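Local coordinates for chitinase (Paenibacillus sp. FPU-7, PDB 5GZT), which probably hydrolyses internal beta-1,4 linkages between N-acetylglucosamine units of chitin and chitodextrins, using two glycoside hydrolase family 18 modules, at residues V287-A290 and K291-R294; D335-K338 and R339-N342; L348-L351 and T352-A356; S565-V568 and N569-N573; L1096-K1099 and A1100-A1103. One frame throughout, in Å; residues are numbered along the deposited sequence.

Contact 1 (V287-A290 and K291-R294)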
loop_
_atom_site.group_PDB
_atom_site.type_symbol
_atom_site.label_atom_id
_atom_site.label_comp_id
_atom_site.label_asym_id
_atom_site.label_seq_id
_atom_site.Cartn_x
_atom_site.Cartn_y
_atom_site.Cartn_z
ATOM N N VAL B 287 18.503 -6.547 -0.388
ATOM C CA VAL B 287 18.240 -7.973 -0.341
ATOM C C VAL B 287 18.308 -8.463 -1.789
ATOM O O VAL B 287 17.856 -7.754 -2.765
ATOM C CB VAL B 287 16.851 -8.255 0.311
ATOM C CG1 VAL B 287 16.432 -9.721 0.220
ATOM C CG2 VAL B 287 16.869 -7.786 1.757
ATOM N N ASP B 288 18.835 -9.670 -1.931
ATOM C CA ASP B 288 18.895 -10.311 -3.231
ATOM C C ASP B 288 17.633 -11.045 -3.432
ATOM O O ASP B 288 17.464 -12.149 -2.944
ATOM C CB ASP B 288 20.137 -11.205 -3.329
ATOM C CG ASP B 288 20.256 -11.921 -4.664
ATOM O OD1 ASP B 288 19.267 -12.097 -5.431
ATOM O OD2 ASP B 288 21.377 -12.304 -4.918
ATOM N N TRP B 289 16.686 -10.400 -4.124
ATOM C CA TRP B 289 15.358 -10.927 -4.192
ATOM C C TRP B 289 15.269 -12.184 -4.996
ATOM O O TRP B 289 14.362 -12.982 -4.747
ATOM C CB TRP B 289 14.331 -9.871 -4.643
ATOM C CG TRP B 289 14.131 -8.934 -3.527
ATOM C CD1 TRP B 289 14.581 -7.671 -3.424
ATOM C CD2 TRP B 289 13.503 -9.243 -2.290
ATOM N NE1 TRP B 289 14.286 -7.162 -2.193
ATOM C CE2 TRP B 289 13.609 -8.107 -1.476
ATOM C CE3 TRP B 289 12.851 -10.384 -1.795
ATOM C CZ2 TRP B 289 13.094 -8.053 -0.186
ATOM C CZ3 TRP B 289 12.311 -10.335 -0.519
ATOM C CH2 TRP B 289 12.441 -9.159 0.285
ATOM N N ALA B 290 16.215 -12.426 -5.934
ATOM C CA ALA B 290 16.129 -13.639 -6.718
ATOM C C ALA B 290 16.526 -14.830 -5.868
ATOM O O ALA B 290 15.883 -15.887 -5.991
ATOM C CB ALA B 290 16.983 -13.561 -7.994
ATOM N N LYS B 291 17.554 -14.698 -5.020
ATOM C CA LYS B 291 17.927 -15.798 -4.073
ATOM C C LYS B 291 17.045 -15.897 -2.783
ATOM O O LYS B 291 17.282 -16.749 -1.919
ATOM C CB LYS B 291 19.300 -15.600 -3.493
ATOM C CG LYS B 291 20.525 -15.612 -4.370
ATOM C CD LYS B 291 21.702 -15.236 -3.418
ATOM C CE LYS B 291 23.111 -15.403 -3.991
ATOM N NZ LYS B 291 23.257 -14.557 -5.206
ATOM N N ASP B 292 16.134 -14.969 -2.574
ATOM C CA ASP B 292 15.450 -14.890 -1.239
ATOM C C ASP B 292 14.594 -16.133 -1.074
ATOM O O ASP B 292 13.958 -16.586 -2.046
ATOM C CB ASP B 292 14.578 -13.645 -1.163
ATOM C CG ASP B 292 13.577 -13.701 -0.055
ATOM O OD1 ASP B 292 13.965 -13.610 1.123
ATOM O OD2 ASP B 292 12.385 -13.854 -0.383
ATOM N N GLU B 293 14.570 -16.646 0.145
ATOM C CA GLU B 293 13.661 -17.729 0.495
ATOM C C GLU B 293 12.526 -17.403 1.480
ATOM O O GLU B 293 11.765 -18.295 1.875
ATOM C CB GLU B 293 14.524 -18.877 1.012
ATOM C CG GLU B 293 15.226 -19.519 -0.149
ATOM C CD GLU B 293 16.247 -20.561 0.237
ATOM O OE1 GLU B 293 16.962 -20.393 1.245
ATOM O OE2 GLU B 293 16.358 -21.539 -0.533
ATOM N N ARG B 294 12.428 -16.154 1.929
ATOM C CA ARG B 294 11.347 -15.778 2.890
ATOM C C ARG B 294 10.063 -15.482 2.135
ATOM O O ARG B 294 8.965 -15.601 2.702
ATOM C CB ARG B 294 11.759 -14.587 3.770
ATOM C CG ARG B 294 12.951 -14.943 4.634
ATOM C CD ARG B 294 13.334 -13.905 5.704
ATOM N NE ARG B 294 12.489 -14.022 6.913
ATOM C CZ ARG B 294 11.627 -13.111 7.370
ATOM N NH1 ARG B 294 11.452 -11.954 6.753
ATOM N NH2 ARG B 294 10.956 -13.350 8.477
HETATM O O HOH W 1 13.046 -15.479 -4.398
#

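Contact 2 (D335-K338 and R339-N342)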
loop_
_atom_site.group_PDB
_atom_site.type_symbol
_atom_site.label_atom_id
_atom_site.label_comp_id
_atom_site.label_asym_id
_atom_site.label_seq_id
_atom_site.Cartn_x
_atom_site.Cartn_y
_atom_site.Cartn_z
ATOM N N ASP B 335 31.835 -6.540 3.392
ATOM C CA ASP B 335 30.505 -5.855 3.322
ATOM C C ASP B 335 30.480 -4.860 2.118
ATOM O O ASP B 335 29.517 -4.840 1.364
ATOM C CB ASP B 335 30.160 -5.102 4.632
ATOM C CG ASP B 335 29.923 -6.003 5.806
ATOM O OD1 ASP B 335 29.498 -7.182 5.693
ATOM O OD2 ASP B 335 30.157 -5.482 6.900
ATOM N N ARG B 336 31.543 -4.082 1.919
ATOM C CA ARG B 336 31.581 -3.145 0.769
ATOM C C ARG B 336 31.548 -3.852 -0.550
ATOM O O ARG B 336 30.853 -3.434 -1.509
ATOM C CB ARG B 336 32.797 -2.211 0.827
ATOM C CG ARG B 336 32.722 -1.173 1.935
ATOM C CD ARG B 336 33.902 -0.212 1.888
ATOM N NE ARG B 336 35.084 -0.844 2.511
ATOM C CZ ARG B 336 35.353 -0.887 3.817
ATOM N NH1 ARG B 336 34.577 -0.318 4.717
ATOM N NH2 ARG B 336 36.419 -1.538 4.239
ATOM N N ILE B 337 32.239 -4.964 -0.612
ATOM C CA ILE B 337 32.233 -5.754 -1.842
ATOM C C ILE B 337 30.818 -6.217 -2.187
ATOM O O ILE B 337 30.433 -6.136 -3.337
ATOM C CB ILE B 337 33.206 -6.962 -1.765
ATOM C CG1 ILE B 337 34.667 -6.433 -1.739
ATOM C CG2 ILE B 337 32.958 -7.945 -2.929
ATOM C CD1 ILE B 337 35.724 -7.461 -1.332
ATOM N N LYS B 338 30.064 -6.721 -1.217
ATOM C CA LYS B 338 28.649 -7.103 -1.452
ATOM C C LYS B 338 27.825 -5.892 -1.962
ATOM O O LYS B 338 27.112 -6.015 -2.949
ATOM C CB LYS B 338 28.021 -7.698 -0.190
ATOM C CG LYS B 338 26.731 -8.483 -0.418
ATOM C CD LYS B 338 25.964 -8.791 0.896
ATOM C CE LYS B 338 24.636 -7.984 1.063
ATOM N NZ LYS B 338 24.664 -6.470 0.836
ATOM N N ARG B 339 28.005 -4.724 -1.331
ATOM C CA ARG B 339 27.335 -3.512 -1.730
ATOM C C ARG B 339 27.646 -3.128 -3.172
ATOM O O ARG B 339 26.725 -2.869 -3.955
ATOM C CB ARG B 339 27.698 -2.387 -0.788
ATOM C CG ARG B 339 26.999 -2.536 0.578
ATOM C CD ARG B 339 27.113 -1.250 1.390
ATOM N NE ARG B 339 26.496 -1.407 2.700
ATOM C CZ ARG B 339 26.330 -0.413 3.576
ATOM N NH1 ARG B 339 26.712 0.826 3.299
ATOM N NH2 ARG B 339 25.770 -0.650 4.744
ATOM N N ARG B 340 28.938 -3.155 -3.542
ATOM C CA ARG B 340 29.338 -2.825 -4.920
ATOM C C ARG B 340 28.745 -3.720 -5.956
ATOM O O ARG B 340 28.474 -3.243 -7.056
ATOM C CB ARG B 340 30.863 -2.807 -5.089
ATOM C CG ARG B 340 31.575 -1.718 -4.280
ATOM C CD ARG B 340 33.054 -2.111 -4.169
ATOM N NE ARG B 340 33.778 -1.236 -3.270
ATOM C CZ ARG B 340 34.769 -1.637 -2.494
ATOM N NH1 ARG B 340 35.196 -2.900 -2.476
ATOM N NH2 ARG B 340 35.300 -0.772 -1.679
ATOM N N ASN B 341 28.486 -4.987 -5.603
ATOM C CA ASN B 341 27.788 -5.938 -6.469
ATOM C C ASN B 341 26.285 -6.078 -6.245
ATOM O O ASN B 341 25.637 -7.110 -6.653
ATOM C CB ASN B 341 28.438 -7.335 -6.355
ATOM C CG ASN B 341 29.950 -7.289 -6.609
ATOM O OD1 ASN B 341 30.415 -6.465 -7.360
ATOM N ND2 ASN B 341 30.710 -8.166 -5.953
ATOM N N ASN B 342 25.678 -5.071 -5.639
ATOM C CA ASN B 342 24.235 -5.193 -5.321
ATOM C C ASN B 342 23.408 -5.516 -6.585
ATOM O O ASN B 342 23.476 -4.803 -7.535
ATOM C CB ASN B 342 23.741 -3.898 -4.681
ATOM C CG ASN B 342 22.409 -4.099 -4.014
ATOM O OD1 ASN B 342 22.332 -4.855 -3.039
ATOM N ND2 ASN B 342 21.338 -3.595 -4.652
HETATM O O HOH W 2 24.074 -5.875 -1.686
#

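Contact 3 (L348-L351 and T352-A356)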
loop_
_atom_site.group_PDB
_atom_site.type_symbol
_atom_site.label_atom_id
_atom_site.label_comp_id
_atom_site.label_asym_id
_atom_site.label_seq_id
_atom_site.Cartn_x
_atom_site.Cartn_y
_atom_site.Cartn_z
ATOM N N LEU B 348 14.905 -5.813 -9.480
ATOM C CA LEU B 348 13.857 -5.118 -10.206
ATOM C C LEU B 348 13.105 -6.051 -11.132
ATOM O O LEU B 348 11.885 -5.964 -11.201
ATOM C CB LEU B 348 14.399 -3.948 -10.954
ATOM C CG LEU B 348 14.361 -2.480 -10.537
ATOM C CD1 LEU B 348 13.346 -2.138 -9.461
ATOM C CD2 LEU B 348 15.720 -1.878 -10.238
ATOM N N ALA B 349 13.797 -6.966 -11.819
ATOM C CA ALA B 349 13.104 -7.947 -12.670
ATOM C C ALA B 349 12.221 -8.875 -11.868
ATOM O O ALA B 349 11.072 -9.126 -12.264
ATOM C CB ALA B 349 14.101 -8.762 -13.510
ATOM N N TYR B 350 12.720 -9.361 -10.725
ATOM C CA TYR B 350 11.963 -10.302 -9.870
ATOM C C TYR B 350 10.692 -9.647 -9.324
ATOM O O TYR B 350 9.641 -10.283 -9.279
ATOM C CB TYR B 350 12.831 -10.876 -8.721
ATOM C CG TYR B 350 12.009 -11.605 -7.690
ATOM C CD1 TYR B 350 11.702 -12.973 -7.825
ATOM C CD2 TYR B 350 11.521 -10.924 -6.573
ATOM C CE1 TYR B 350 10.920 -13.640 -6.864
ATOM C CE2 TYR B 350 10.746 -11.583 -5.624
ATOM C CZ TYR B 350 10.451 -12.925 -5.782
ATOM O OH TYR B 350 9.684 -13.527 -4.827
ATOM N N LEU B 351 10.800 -8.375 -8.957
ATOM C CA LEU B 351 9.726 -7.633 -8.299
ATOM C C LEU B 351 8.569 -7.233 -9.229
ATOM O O LEU B 351 7.367 -7.410 -8.868
ATOM C CB LEU B 351 10.285 -6.390 -7.570
ATOM C CG LEU B 351 11.272 -6.709 -6.403
ATOM C CD1 LEU B 351 12.000 -5.452 -5.991
ATOM C CD2 LEU B 351 10.577 -7.341 -5.188
ATOM N N THR B 352 8.910 -6.739 -10.427
ATOM C CA THR B 352 7.862 -6.467 -11.434
ATOM C C THR B 352 7.207 -7.765 -11.864
ATOM O O THR B 352 6.042 -7.765 -12.143
ATOM C CB THR B 352 8.400 -5.696 -12.623
ATOM O OG1 THR B 352 9.512 -6.422 -13.136
ATOM C CG2 THR B 352 8.876 -4.289 -12.166
ATOM N N GLY B 353 7.966 -8.856 -11.840
ATOM C CA GLY B 353 7.472 -10.188 -12.124
ATOM C C GLY B 353 6.432 -10.684 -11.147
ATOM O O GLY B 353 5.725 -11.620 -11.454
ATOM N N LEU B 354 6.299 -10.035 -9.985
ATOM C CA LEU B 354 5.252 -10.401 -9.022
ATOM C C LEU B 354 3.886 -9.949 -9.464
ATOM O O LEU B 354 2.888 -10.400 -8.891
ATOM C CB LEU B 354 5.521 -9.828 -7.616
ATOM C CG LEU B 354 6.812 -10.297 -6.966
ATOM C CD1 LEU B 354 7.039 -9.424 -5.750
ATOM C CD2 LEU B 354 6.734 -11.776 -6.648
ATOM N N LYS B 355 3.833 -9.103 -10.491
ATOM C CA LYS B 355 2.543 -8.799 -11.152
ATOM C C LYS B 355 1.726 -10.013 -11.606
ATOM O O LYS B 355 0.507 -9.964 -11.615
ATOM C CB LYS B 355 2.732 -7.828 -12.291
ATOM C CG LYS B 355 3.075 -6.446 -11.782
ATOM C CD LYS B 355 3.372 -5.453 -12.891
ATOM C CE LYS B 355 3.932 -4.177 -12.286
ATOM N NZ LYS B 355 3.702 -2.983 -13.120
ATOM N N ALA B 356 2.409 -11.078 -11.994
ATOM C CA ALA B 356 1.763 -12.339 -12.316
ATOM C C ALA B 356 0.869 -12.761 -11.159
ATOM O O ALA B 356 -0.219 -13.248 -11.405
ATOM C CB ALA B 356 2.816 -13.431 -12.624
#

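Contact 4 (S565-V568 and N569-N573)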
loop_
_atom_site.group_PDB
_atom_site.type_symbol
_atom_site.label_atom_id
_atom_site.label_comp_id
_atom_site.label_asym_id
_atom_site.label_seq_id
_atom_site.Cartn_x
_atom_site.Cartn_y
_atom_site.Cartn_z
ATOM N N SER B 565 11.145 -9.392 12.839
ATOM C CA SER B 565 11.408 -10.845 12.795
ATOM C C SER B 565 12.311 -11.305 13.927
ATOM O O SER B 565 12.077 -12.357 14.510
ATOM C CB SER B 565 12.027 -11.244 11.466
ATOM O OG SER B 565 13.201 -10.481 11.190
ATOM N N GLU B 566 13.306 -10.501 14.278
ATOM C CA GLU B 566 14.196 -10.836 15.358
ATOM C C GLU B 566 13.472 -10.711 16.704
ATOM O O GLU B 566 13.688 -11.516 17.610
ATOM C CB GLU B 566 15.422 -9.934 15.316
ATOM C CG GLU B 566 16.339 -9.975 16.517
ATOM C CD GLU B 566 17.032 -11.324 16.716
ATOM O OE1 GLU B 566 17.268 -12.104 15.753
ATOM O OE2 GLU B 566 17.315 -11.670 17.903
ATOM N N LEU B 567 12.584 -9.721 16.828
ATOM C CA LEU B 567 11.782 -9.611 18.033
ATOM C C LEU B 567 10.892 -10.833 18.217
ATOM O O LEU B 567 10.782 -11.364 19.292
ATOM C CB LEU B 567 10.926 -8.312 18.066
ATOM C CG LEU B 567 11.649 -6.948 18.073
ATOM C CD1 LEU B 567 10.596 -5.830 17.959
ATOM C CD2 LEU B 567 12.509 -6.773 19.294
ATOM N N VAL B 568 10.249 -11.259 17.180
ATOM C CA VAL B 568 9.417 -12.456 17.229
ATOM C C VAL B 568 10.293 -13.647 17.674
ATOM O O VAL B 568 9.948 -14.370 18.603
ATOM C CB VAL B 568 8.747 -12.696 15.887
ATOM C CG1 VAL B 568 8.111 -14.072 15.833
ATOM C CG2 VAL B 568 7.687 -11.604 15.587
ATOM N N ASN B 569 11.426 -13.839 17.011
ATOM C CA ASN B 569 12.253 -14.996 17.295
ATOM C C ASN B 569 12.824 -15.021 18.713
ATOM O O ASN B 569 12.849 -16.073 19.301
ATOM C CB ASN B 569 13.354 -15.114 16.255
ATOM C CG ASN B 569 12.828 -15.546 14.860
ATOM O OD1 ASN B 569 11.711 -16.028 14.662
ATOM N ND2 ASN B 569 13.660 -15.357 13.917
ATOM N N ASN B 570 13.273 -13.878 19.260
ATOM C CA ASN B 570 14.087 -13.909 20.446
ATOM C C ASN B 570 13.683 -12.943 21.579
ATOM O O ASN B 570 14.248 -13.046 22.691
ATOM C CB ASN B 570 15.562 -13.659 20.063
ATOM C CG ASN B 570 16.102 -14.728 19.125
ATOM O OD1 ASN B 570 16.670 -14.474 18.035
ATOM N ND2 ASN B 570 15.855 -15.921 19.507
ATOM N N TYR B 571 12.685 -12.069 21.355
ATOM C CA TYR B 571 12.382 -11.050 22.399
ATOM C C TYR B 571 10.931 -11.029 22.922
ATOM O O TYR B 571 10.701 -10.833 24.117
ATOM C CB TYR B 571 12.698 -9.675 21.879
ATOM C CG TYR B 571 14.149 -9.312 21.736
ATOM C CD1 TYR B 571 14.873 -9.756 20.643
ATOM C CD2 TYR B 571 14.761 -8.464 22.625
ATOM C CE1 TYR B 571 16.212 -9.418 20.498
ATOM C CE2 TYR B 571 16.127 -8.090 22.498
ATOM C CZ TYR B 571 16.823 -8.548 21.393
ATOM O OH TYR B 571 18.147 -8.178 21.191
ATOM N N ILE B 572 9.951 -11.097 22.034
ATOM C CA ILE B 572 8.567 -10.772 22.510
ATOM C C ILE B 572 8.089 -11.935 23.417
ATOM O O ILE B 572 7.879 -13.068 22.954
ATOM C CB ILE B 572 7.555 -10.559 21.377
ATOM C CG1 ILE B 572 7.959 -9.443 20.452
ATOM C CG2 ILE B 572 6.166 -10.243 21.991
ATOM C CD1 ILE B 572 7.193 -9.388 19.106
ATOM N N ASN B 573 7.995 -11.639 24.695
ATOM C CA ASN B 573 7.687 -12.578 25.746
ATOM C C ASN B 573 8.731 -13.699 25.812
ATOM O O ASN B 573 8.394 -14.826 26.164
ATOM C CB ASN B 573 6.232 -13.095 25.636
ATOM C CG ASN B 573 5.751 -13.800 26.887
ATOM O OD1 ASN B 573 6.118 -13.443 28.004
ATOM N ND2 ASN B 573 4.908 -14.843 26.713
HETATM O O HOH W 3 16.057 -13.440 13.932
HETATM O O HOH W 4 7.903 -13.826 20.289
#

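Contact 5 (L1096-K1099 and A1100-A1103)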
loop_
_atom_site.group_PDB
_atom_site.type_symbol
_atom_site.label_atom_id
_atom_site.label_comp_id
_atom_site.label_asym_id
_atom_site.label_seq_id
_atom_site.Cartn_x
_atom_site.Cartn_y
_atom_site.Cartn_z
ATOM N N LEU B 1096 8.761 -37.465 6.291
ATOM C CA LEU B 1096 7.783 -38.286 7.005
ATOM C C LEU B 1096 7.936 -38.119 8.495
ATOM O O LEU B 1096 6.949 -38.119 9.231
ATOM C CB LEU B 1096 7.883 -39.768 6.617
ATOM C CG LEU B 1096 7.453 -39.970 5.184
ATOM C CD1 LEU B 1096 7.856 -41.373 4.712
ATOM C CD2 LEU B 1096 5.967 -39.835 5.001
ATOM N N LYS B 1097 9.170 -37.898 8.954
ATOM C CA LYS B 1097 9.387 -37.527 10.345
ATOM C C LYS B 1097 8.631 -36.287 10.655
ATOM O O LYS B 1097 7.946 -36.225 11.720
ATOM C CB LYS B 1097 10.849 -37.324 10.674
ATOM C CG LYS B 1097 11.111 -36.766 12.052
ATOM C CD LYS B 1097 12.570 -36.923 12.423
ATOM C CE LYS B 1097 13.256 -35.604 12.611
ATOM N NZ LYS B 1097 13.457 -34.950 11.290
ATOM N N TYR B 1098 8.747 -35.273 9.806
ATOM C CA TYR B 1098 8.048 -34.040 10.106
ATOM C C TYR B 1098 6.463 -34.199 10.054
ATOM O O TYR B 1098 5.781 -33.469 10.731
ATOM C CB TYR B 1098 8.490 -32.950 9.169
ATOM C CG TYR B 1098 9.813 -32.274 9.584
ATOM C CD1 TYR B 1098 9.815 -31.261 10.478
ATOM C CD2 TYR B 1098 11.018 -32.626 9.000
ATOM C CE1 TYR B 1098 11.008 -30.644 10.861
ATOM C CE2 TYR B 1098 12.237 -32.046 9.382
ATOM C CZ TYR B 1098 12.213 -31.029 10.288
ATOM O OH TYR B 1098 13.335 -30.393 10.662
ATOM N N LYS B 1099 5.939 -35.060 9.163
ATOM C CA LYS B 1099 4.460 -35.380 9.110
ATOM C C LYS B 1099 4.034 -35.985 10.421
ATOM O O LYS B 1099 3.019 -35.600 10.973
ATOM C CB LYS B 1099 4.159 -36.313 7.962
ATOM C CG LYS B 1099 4.210 -35.512 6.653
ATOM C CD LYS B 1099 3.828 -36.308 5.421
ATOM C CE LYS B 1099 3.754 -35.330 4.247
ATOM N NZ LYS B 1099 3.323 -35.967 2.984
ATOM N N ALA B 1100 4.864 -36.863 10.933
ATOM C CA ALA B 1100 4.633 -37.536 12.165
ATOM C C ALA B 1100 4.696 -36.594 13.393
ATOM O O ALA B 1100 3.863 -36.640 14.330
ATOM C CB ALA B 1100 5.603 -38.666 12.320
ATOM N N GLU B 1101 5.660 -35.673 13.327
ATOM C CA GLU B 1101 5.789 -34.638 14.298
ATOM C C GLU B 1101 4.605 -33.701 14.274
ATOM O O GLU B 1101 4.138 -33.344 15.323
ATOM C CB GLU B 1101 7.087 -33.833 14.050
ATOM C CG GLU B 1101 7.301 -32.732 15.082
ATOM C CD GLU B 1101 8.684 -32.104 14.954
ATOM O OE1 GLU B 1101 9.450 -32.137 15.907
ATOM O OE2 GLU B 1101 8.964 -31.632 13.890
ATOM N N TYR B 1102 4.158 -33.323 13.076
ATOM C CA TYR B 1102 2.956 -32.551 12.876
ATOM C C TYR B 1102 1.769 -33.246 13.532
ATOM O O TYR B 1102 1.067 -32.659 14.314
ATOM C CB TYR B 1102 2.727 -32.294 11.371
ATOM C CG TYR B 1102 1.620 -31.288 11.085
ATOM C CD1 TYR B 1102 1.885 -29.900 11.091
ATOM C CD2 TYR B 1102 0.307 -31.689 10.881
ATOM C CE1 TYR B 1102 0.844 -29.008 10.878
ATOM C CE2 TYR B 1102 -0.706 -30.803 10.627
ATOM C CZ TYR B 1102 -0.447 -29.460 10.635
ATOM O OH TYR B 1102 -1.473 -28.548 10.497
ATOM N N ALA B 1103 1.568 -34.546 13.258
ATOM C CA ALA B 1103 0.491 -35.333 13.912
ATOM C C ALA B 1103 0.503 -35.235 15.432
ATOM O O ALA B 1103 -0.520 -34.969 16.064
ATOM C CB ALA B 1103 0.582 -36.768 13.471
HETATM O O HOH W 5 6.327 -30.949 11.779
#

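Contact 1 (V287-A290 and K291-R294)
Trp289 and Asp292 bring their CA atoms to 4.9 Å as the backbone turns through Ala290 and Lys291, and a weak bond from Asp292 N to Trp289 O, 3.4 Å long, spans the turn. Asp288 grips Lys291 with both carboxylate oxygens. The backbone Lys291 N reaches Asp288 OD1 at 3.1 Å in an almost straight bond (169° at the hydrogen), coming from above the carboxylate plane. The other oxygen, Asp288 OD2, takes the ammonium Lys291 NZ on its syn side at 2.9 Å, a salt bridge. The lysine chain runs extended from CB and bends only at its last torsion (chi4 59°), which folds NZ back onto the carboxylate. OD1 also receives a weak bond from Ala290 N, so this one aspartate ties down two successive amides and a side-chain charge.

Beside the turn, Asp292 lies alongside the indole of Trp289, pointing the same way, with OD2 at the ring edge 3.5 Å from Trp289 CZ3 and the two planes 63° apart. Asp292 OD1 accepts from Arg294 N at 3.1 Å, an Asx turn, while OD2 bonds to Gly295 N. A water near Trp289 O and Asp292 O could donate to either, though it has more acceptors in reach than protons. Val287 CG1 sits over the centre of one indole face.

The stretch belongs to the loop that follows strand 264-284 and precedes strand 303-312 in the family 18 module. Trp289 NE1 is tied back to Pro284 O, Trp289 CB packs against the ring of Tyr350 on helix 344-352, and Arg294 makes a salt bridge with Asp630.

Contact 2 (D335-K338 and R339-N342)
Residues 335-340 are the closing turns of helix 333-340, and the bonds from Arg339 N to Asp335 O (3.1 Å) and from Arg340 N to Arg336 O (2.8 Å) have the i to i+4 spacing of an alpha helix. One more such bond, Asn341 N to Ile337 O at 3.2 Å, is made by the first residue to leave helical backbone angles.

Arg336 and Arg340 run side by side along one flank, their guanidinium planes 53° apart. Arg336 CB lies over one face of the Arg340 guanidinium, 3.8 Å from its NH2 and displaced toward the rim. Ile337 CG1 comes to 3.6 Å from Arg340 NH1, and Ile337 CG2 lies beside the Asn341 amide. Lys338, bent at chi3 (109°) and chi4, brings NZ to 2.7 Å from the oxygen of a water that accepts from it.

Arg336 NE and Arg340 NH2 are like charges only 4.2 Å apart, yet Glu333 forms salt bridges with both arginines and Glu327 with Arg340. Arg339 turns instead to Trp325, in a cation-pi contact. The acidic partners would be expected to offset the positive charge gathered at this surface helix end.

Contact 3 (L348-L351 and T352-A356)
Thr352 N to Leu348 O (3.2 Å, 174° at the hydrogen) and Gly353 N to Ala349 O (3.1 Å) are backbone hydrogen bonds with the i to i+4 spacing of an alpha helix. The spacing changes at Leu354: the next firm bond, Leu354 N to Leu351 O at 3.0 Å, spans three residues, and its donor stands above the carbonyl plane, 69° out of it. Lys355 N continues that spacing to Thr352 O, consistent with the 3-10 segment 353-356.

Among polar side chains, Thr352 holds OG1 between its backbone N and carbonyl carbon (chi1 54°). This sets the hydroxyl over the preceding turn, 3.1 Å from Leu348 O and 3.2 Å from Ala349 O. Lys355 NZ forms a salt bridge with Asp402.

This tightened helix end leads toward strand 362-368. In the chain, helix 344-352 is the last helix of the crossover joining the paired parallel strands 303-312 and 362-368, a beta-alpha-beta connection of the family 18 TIM barrel.

Apolar contacts face strand 303-312 and nearby loops. Leu351 and Leu354 lie alongside each other, CD2 of the former 4.1 Å from CD1 of the latter, and both pack on Leu304 of strand 303-312. Leu354 CD2 also meets the Tyr350 ring at a slant, 4.0 Å from Tyr350 CZ. Val296 touches Leu354, and Leu348 rests on Tyr306 and Tyr399.

Contact 4 (S565-V568 and N569-N573)
Leu567 is the apolar centre, meeting two residues that follow the helical turn. Its CD2 lies 3.9 Å from Tyr571 CG, approaching the ring obliquely, and its CB sits 4.0 Å from Ile572 CG1. Ile572, with CG1 anti to the carbonyl carbon (chi1 -59°), carries CD1 back over the helix to within 4.2 Å of Val568 CG2. Leu567 and Tyr571 both pack on Ile562 and Ile597, which places this face of the helix against the antiparallel sheet that includes strands 561-563 and 596-598.

The bonding pattern changes at Leu567. Asn569 N to Ser565 O and Asn570 N to Glu566 O keep alpha-helical spacing, but Leu567 O then accepts twice, from Tyr571 N and from Ile572 N, each at 2.9 Å and from opposite faces of the carbonyl plane. The i to i+5 bond of Ile572 gives a wider turn than the alpha-helical one.

Farther out, a water links Val568 O with Ile572 O, and Lys574 NZ also bonds to Val568 O. At the polar edge the bent side chain of Glu566 (chi2 65°) sets OE2 at the rim of the Tyr571 ring, 3.6 Å from CE1. A second water donates to Glu566 OE1 at 2.6 Å and accepts from Asn569 ND2.

Contact 5 (L1096-K1099 and A1100-A1103)
Tyr1098 and Glu1101 leave the helix with different first torsions: the tyrosine CG is anti to its carbonyl carbon (chi1 -82°), whereas the glutamate CG is anti to its backbone nitrogen (chi1 -178°) and the chain then stays extended. Together these lay the two side chains alongside each other, pointing the same way. Glu1101 OE2 arrives obliquely at the ring, 3.5 Å from Tyr1098 CD1, with carboxylate and ring planes 66° apart. A water in the plane of that ring, at its edge, donates to Tyr1098 O at 2.8 Å and weakly to Glu1101 OE2.

Four consecutive i to i+4 bonds make this regular alpha helix. Glu1101 N to Lys1097 O is 2.8 Å and Ala1100 N to Leu1096 O is 3.0 Å; Tyr1102 N to Tyr1098 O and Ala1103 N to Lys1099 O are both 2.9 Å. Helix 1093-1106 leads into strand 1110-1114 of the second family 18 module, a TIM barrel.

Ala1100 CB fits close over the previous turn, 3.4 Å from Leu1096 O. The buried Lys1099 stretches out to a salt bridge with Asp1091 and hydrogen bonds to Ala984 O and Gly1018 O. Tyr1102 OH reaches Asp999 on helix 998-1007, while Leu1096 packs against Leu1124 and Ile1128 of helix 1123-1133.

Contacts 1 to 4 belong to the first family 18 module and contact 5 to the second, its centre about 26 Å or more from the centre of each of the others. Contacts 1 and 2 are at the surface and rely on charge: a salt bridge within the turn of contact 1, and arginines paired with outside acids in contact 2. Contacts 3 and 4, partly buried, join leucine packing to backbone turns that differ, 3-10 spacing in contact 3 and an i to i+5 bond in contact 4. Contact 5, the buried one, lies within an unbroken helix. Contacts 1 and 3 touch directly through Trp289 and helix 344-352; Arg294 of contact 1 also meets Ser565 of contact 4.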